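Local structure of imelysin (3OYV) at residues G155-S158 with S159-T162; N262-N265 with S266-E269; A278-P281 with W282-E286. The protein is an imelysin-like protein of the bacterial cell surface, classed as a peptidase, that is implicated in iron uptake and probably binds metal. All coordinates share one frame; numbering follows the deposited sequence. Where two conformers were deposited one is given.

Contact 1 of 3, residues G155-S158 with S159-T162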
# COMPACT_ATOMS: atom_id res chain seq x y z
N GLY A 155 23.70 7.07 -17.36
CA GLY A 155 25.11 7.22 -17.71
C GLY A 155 25.63 6.04 -18.51
O GLY A 155 26.54 6.22 -19.31
N ALA A 156 25.09 4.85 -18.31
CA ALA A 156 25.57 3.63 -18.95
C ALA A 156 24.83 3.28 -20.24
O ALA A 156 25.44 2.70 -21.15
CB ALA A 156 25.52 2.43 -17.99
N ASN A 157 23.54 3.61 -20.28
CA ASN A 157 22.64 3.20 -21.36
C ASN A 157 21.42 4.10 -21.32
O ASN A 157 20.35 3.77 -20.74
CB ASN A 157 22.29 1.73 -21.18
CG ASN A 157 21.42 1.18 -22.30
OD1 ASN A 157 20.87 1.91 -23.11
ND2 ASN A 157 21.27 -0.12 -22.31
N SER A 158 21.57 5.28 -21.89
CA SER A 158 20.54 6.29 -21.84
C SER A 158 19.20 5.80 -22.46
O SER A 158 18.13 6.19 -22.00
CB SER A 158 21.01 7.55 -22.56
OG SER A 158 21.39 7.25 -23.89
N SER A 159 19.29 4.97 -23.49
CA SER A 159 18.11 4.43 -24.15
C SER A 159 17.29 3.61 -23.16
O SER A 159 16.06 3.79 -23.07
CB SER A 159 18.50 3.55 -25.34
OG SER A 159 18.96 4.34 -26.41
N LEU A 160 17.98 2.72 -22.46
CA LEU A 160 17.34 1.86 -21.45
C LEU A 160 16.66 2.69 -20.35
O LEU A 160 15.53 2.45 -19.96
CB LEU A 160 18.33 0.86 -20.86
CG LEU A 160 17.75 -0.02 -19.75
CD1 LEU A 160 16.48 -0.81 -20.23
CD2 LEU A 160 18.84 -0.95 -19.23
N ASP A 161 17.35 3.70 -19.86
CA ASP A 161 16.79 4.57 -18.83
C ASP A 161 15.52 5.24 -19.32
O ASP A 161 14.52 5.22 -18.63
CB ASP A 161 17.82 5.61 -18.39
CG ASP A 161 17.27 6.64 -17.42
OD1 ASP A 161 16.66 6.24 -16.37
OD2 ASP A 161 17.40 7.86 -17.70
N THR A 162 15.55 5.78 -20.55
CA THR A 162 14.41 6.46 -21.10
C THR A 162 13.23 5.49 -21.26
O THR A 162 12.11 5.88 -20.96
CB THR A 162 14.78 7.09 -22.44
OG1 THR A 162 15.72 8.15 -22.16
CG2 THR A 162 13.52 7.62 -23.19
O HOH W 1 21.70 4.21 -25.14
O HOH W 2 18.14 8.63 -20.16
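The backbone amide of Asp161 points back at Asn157 O (N to O 3.1 Å, N-H...O 167°), closing the first turn of helix 158-177, while Asn157 itself has an extended conformation where the chain leaves helix 149-156. One residue further on, Thr162 N reaches Ser158 O at 3.0 Å. The side chain of Asn157 serves an amide of the first turn: OD1 accepts from Leu160 N at 3.1 Å. The hydrogen points well at OD1, yet the donor stands above the plane of the side-chain amide, 64° out of it. With chi1 at -177°, CG lies anti to the Asn157 nitrogen and is swung forward over the incoming turn. This is an N-cap, and asparagine suits it because its short amide carries an acceptor to just this distance and also tolerates the non-helical backbone of a helix-to-helix junction. OD1 takes a second hydrogen from a water that in turn accepts from Ser159 N, so another amide of the first turn is served indirectly. The other branch of the Asn157 amide rests on carbon: ND2 lies 3.4 Å from Leu160 CB, the two side chains crossing at about a right angle. Leu160 is apolar because it turns into the packing between helices, touching Ile153 of helix 149-156 and Tyr212 of helix 189-214. Farther round the turn, a second water donates both to Ser158 O and to Asp161 OD2, the latter at 2.7 Å. The other carboxylate oxygen of Asp161, OD1, accepts hydrogen bonds from Tyr136 and Ser150, which tie this buried acid to the neighbouring helices 121-137 and 149-156.

Contact 2 of 3, residues N262-N265 with S266-E269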
# COMPACT_ATOMS: atom_id res chain seq x y z
N ASN A 262 -17.92 12.03 19.09
CA ASN A 262 -18.86 13.04 18.64
C ASN A 262 -19.28 12.71 17.20
O ASN A 262 -18.89 13.34 16.22
CB ASN A 262 -18.24 14.45 18.76
CG ASN A 262 -19.25 15.55 18.54
OD1 ASN A 262 -20.40 15.27 18.20
ND2 ASN A 262 -18.83 16.81 18.73
N PRO A 263 -20.08 11.65 17.06
CA PRO A 263 -20.40 11.19 15.72
C PRO A 263 -21.30 12.16 14.96
O PRO A 263 -22.23 12.72 15.54
CB PRO A 263 -21.06 9.84 15.95
CG PRO A 263 -21.41 9.79 17.36
CD PRO A 263 -20.59 10.74 18.10
N SER A 264 -20.99 12.37 13.69
CA SER A 264 -21.73 13.25 12.78
C SER A 264 -21.28 12.99 11.36
O SER A 264 -20.23 12.34 11.14
CB SER A 264 -21.48 14.72 13.10
OG SER A 264 -20.12 15.07 12.83
N ASN A 265 -22.02 13.52 10.39
CA ASN A 265 -21.60 13.44 8.99
C ASN A 265 -20.24 14.08 8.80
O ASN A 265 -19.40 13.56 8.09
CB ASN A 265 -22.64 14.07 8.07
CG ASN A 265 -23.92 13.26 8.04
OD1 ASN A 265 -23.99 12.17 8.62
ND2 ASN A 265 -24.94 13.80 7.39
N SER A 266 -20.03 15.21 9.45
CA SER A 266 -18.77 15.93 9.33
C SER A 266 -17.62 15.10 9.89
O SER A 266 -16.53 15.09 9.34
CB SER A 266 -18.84 17.26 10.05
OG SER A 266 -19.77 18.12 9.42
N ALA A 267 -17.86 14.43 11.01
CA ALA A 267 -16.84 13.58 11.62
C ALA A 267 -16.46 12.38 10.74
O ALA A 267 -15.29 12.01 10.67
CB ALA A 267 -17.25 13.11 13.00
N PHE A 268 -17.45 11.81 10.07
CA PHE A 268 -17.17 10.75 9.10
C PHE A 268 -16.29 11.29 7.98
O PHE A 268 -15.34 10.66 7.56
CB PHE A 268 -18.47 10.13 8.57
CG PHE A 268 -18.92 8.88 9.31
CD1 PHE A 268 -18.25 7.68 9.16
CD2 PHE A 268 -20.03 8.92 10.13
CE1 PHE A 268 -18.66 6.55 9.83
CE2 PHE A 268 -20.45 7.78 10.80
CZ PHE A 268 -19.76 6.59 10.64
N GLU A 269 -16.68 12.45 7.43
CA GLU A 269 -15.89 13.08 6.36
C GLU A 269 -14.44 13.32 6.79
O GLU A 269 -13.51 13.07 6.04
CB GLU A 269 -16.51 14.40 5.91
CG GLU A 269 -17.84 14.19 5.15
CD GLU A 269 -18.72 15.43 5.00
OE1 GLU A 269 -18.29 16.54 5.38
OE2 GLU A 269 -19.87 15.27 4.51
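Ser264 OG accepts the amide hydrogen of Ala267, with OG and N 3.0 Å apart and an N-H...O angle of 158°. Ser264 is thus the N-cap of helix 265-283, where the chain turns back after helix 223-261. Its chi1 of 67° puts OG between the backbone nitrogen and the carbonyl carbon, which brings the hydroxyl over the first turn. A serine suits the place because its oxygen sits one bond beyond CB. Ser264 also gives its carbonyl to the helix, Phe268 N lying 3.0 Å from Ser264 O, and Glu269 N repeats the pattern with Asn265 O. Ala267 is small enough for its CB to fit against Ser264 OG at 3.5 Å and near Asn262 O on the incoming loop. Phe268 CD2 comes within 3.6 Å of Ser264 O, meeting it obliquely, while the ring itself meets Tyr16 edge-to-face and touches Leu259 of helix 223-261. The Asn265 side chain leaves the turn to meet the C-terminal residues, OD1 accepting from Val360 N. Were Ser264 replaced by an alanine, Ala267 N would probably lose its side-chain acceptor and the first turn would be likely to fray more easily. One hydroxyl and two carbonyls therefore take up three successive amides, and the polar start of the helix is secured while Phe268 is left to pack inward.

Contact 3 of 3, residues A278-P281 with W282-E286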
# COMPACT_ATOMS: atom_id res chain seq x y z
N ALA A 278 -3.55 8.90 5.07
CA ALA A 278 -2.71 7.81 5.57
C ALA A 278 -2.42 6.76 4.47
O ALA A 278 -1.36 6.17 4.43
CB ALA A 278 -3.33 7.15 6.84
N ARG A 279 -3.39 6.55 3.59
CA ARG A 279 -3.22 5.60 2.50
C ARG A 279 -2.11 5.98 1.55
O ARG A 279 -1.49 5.10 0.96
CB ARG A 279 -4.52 5.43 1.73
CG ARG A 279 -5.53 4.52 2.45
CD ARG A 279 -5.07 3.08 2.53
NE ARG A 279 -4.91 2.48 1.21
CZ ARG A 279 -4.69 1.20 0.99
NH1 ARG A 279 -4.50 0.36 2.00
NH2 ARG A 279 -4.64 0.73 -0.25
N GLU A 280 -1.85 7.27 1.37
CA GLU A 280 -0.88 7.67 0.37
C GLU A 280 0.53 7.13 0.61
O GLU A 280 1.07 6.49 -0.29
CB GLU A 280 -0.86 9.18 0.19
CG GLU A 280 -0.05 9.57 -1.04
CD GLU A 280 -0.13 11.04 -1.35
OE1 GLU A 280 -0.68 11.79 -0.52
OE2 GLU A 280 0.37 11.43 -2.42
N PRO A 281 1.13 7.33 1.81
CA PRO A 281 2.44 6.74 2.01
C PRO A 281 2.39 5.21 1.99
O PRO A 281 3.34 4.57 1.51
CB PRO A 281 2.89 7.29 3.36
CG PRO A 281 1.62 7.68 4.03
CD PRO A 281 0.75 8.18 2.96
N TRP A 282 1.30 4.61 2.46
CA TRP A 282 1.17 3.15 2.37
C TRP A 282 1.24 2.68 0.92
O TRP A 282 2.04 1.83 0.54
CB TRP A 282 -0.14 2.63 2.99
CG TRP A 282 -0.25 1.16 2.74
CD1 TRP A 282 -1.02 0.56 1.81
CD2 TRP A 282 0.51 0.13 3.39
NE1 TRP A 282 -0.80 -0.79 1.83
CE2 TRP A 282 0.15 -1.09 2.78
CE3 TRP A 282 1.49 0.11 4.38
CZ2 TRP A 282 0.69 -2.31 3.17
CZ3 TRP A 282 2.00 -1.11 4.78
CH2 TRP A 282 1.63 -2.29 4.16
N GLU A 283 0.42 3.31 0.08
CA GLU A 283 0.32 2.89 -1.32
C GLU A 283 1.65 3.17 -2.04
O GLU A 283 2.09 2.38 -2.90
CB GLU A 283 -0.88 3.59 -1.95
CG GLU A 283 -2.20 3.18 -1.37
CD GLU A 283 -3.37 4.10 -1.66
OE1 GLU A 283 -3.17 5.26 -2.06
OE2 GLU A 283 -4.51 3.63 -1.36
N LYS A 284 2.29 4.28 -1.68
CA LYS A 284 3.59 4.62 -2.24
C LYS A 284 4.75 3.84 -1.65
O LYS A 284 5.91 4.05 -2.03
CB LYS A 284 3.82 6.12 -2.13
CG LYS A 284 2.87 6.92 -3.00
CD LYS A 284 3.21 8.37 -2.94
CE LYS A 284 2.51 9.20 -3.99
NZ LYS A 284 2.90 10.63 -3.88
N SER A 285 4.46 2.89 -0.74
CA SER A 285 5.47 1.99 -0.22
C SER A 285 5.40 0.63 -0.85
O SER A 285 6.23 -0.20 -0.53
CB SER A 285 5.33 1.83 1.31
OG SER A 285 4.34 0.89 1.69
N GLU A 286 4.44 0.36 -1.73
CA GLU A 286 4.22 -1.03 -2.16
C GLU A 286 5.22 -1.58 -3.17
O GLU A 286 5.19 -2.76 -3.44
CB GLU A 286 2.78 -1.27 -2.60
CG GLU A 286 1.76 -1.06 -1.49
CD GLU A 286 0.32 -1.37 -1.89
OE1 GLU A 286 0.07 -2.29 -2.71
OE2 GLU A 286 -0.58 -0.69 -1.38
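The last turn of helix 265-283, near the centre of the chain, runs into a type I beta turn from Glu283 to Glu286, and here Arg279 meets both Trp282 and Glu283. Glu283 N bonds to Arg279 O at 2.8 Å, an ordinary helical link, and the side chains of the same pair form a salt bridge. Arg279 NE donates to Glu283 OE2 at 2.8 Å (N-H...O 153°), and NH2 adds a weak bond to the same oxygen. Bends at chi2 and chi3 fold the arginine forward along the helix, toward the residue one turn on, where OE2 meets the guanidinium at its edge; the carboxylate plane stands 84° to that of the guanidinium. Over one guanidinium face lies Trp282 CD1, 3.5 Å from Arg279 NH1, with the two planes 41° apart. Residues from other parts of the chain complete the grip: Asp303 pairs with Arg279 NH1, and His120 donates to Glu283 OE2. Beside helix 121-137, Glu280 and Lys284 run side by side, and OE2 and NZ form a salt bridge at 3.0 Å, though both side chains have a second conformer, so the pairing may not be constant. Pro281 has no amide hydrogen to offer the turn before, and the helix kinks there. Ser285 suits the helix end because its OG reaches Trp282 O at 2.7 Å on a lone pair, while Ser285 N uses the same carbonyl. Because acids hold it at two corners and an indole covers one face, the guanidinium is probably held against turning; NH2 donates to an unidentified ligand, probably from the crystallisation liquor, which lies next to Glu286, itself paired with Lys93, and may mark a pocket.

The three contacts follow one another along the chain in the order 1, 2, 3. Contact 1, at the junction of helices 149-156 and 158-177, and contact 2, at the start of helix 265-283, lie on opposite sides of the chain's centre, their centres about 51 Å apart. Contact 3 sits only about 5 Å from that centre, about 29 Å from contact 1 and 24 Å from contact 2, centre to centre. Contacts 2 and 3 share helix 265-283, one at its beginning and the other at its end. That helix therefore leads from a capped surface turn into the buried, charged interior, whereas contact 1 marks a remote helix junction earlier in the chain.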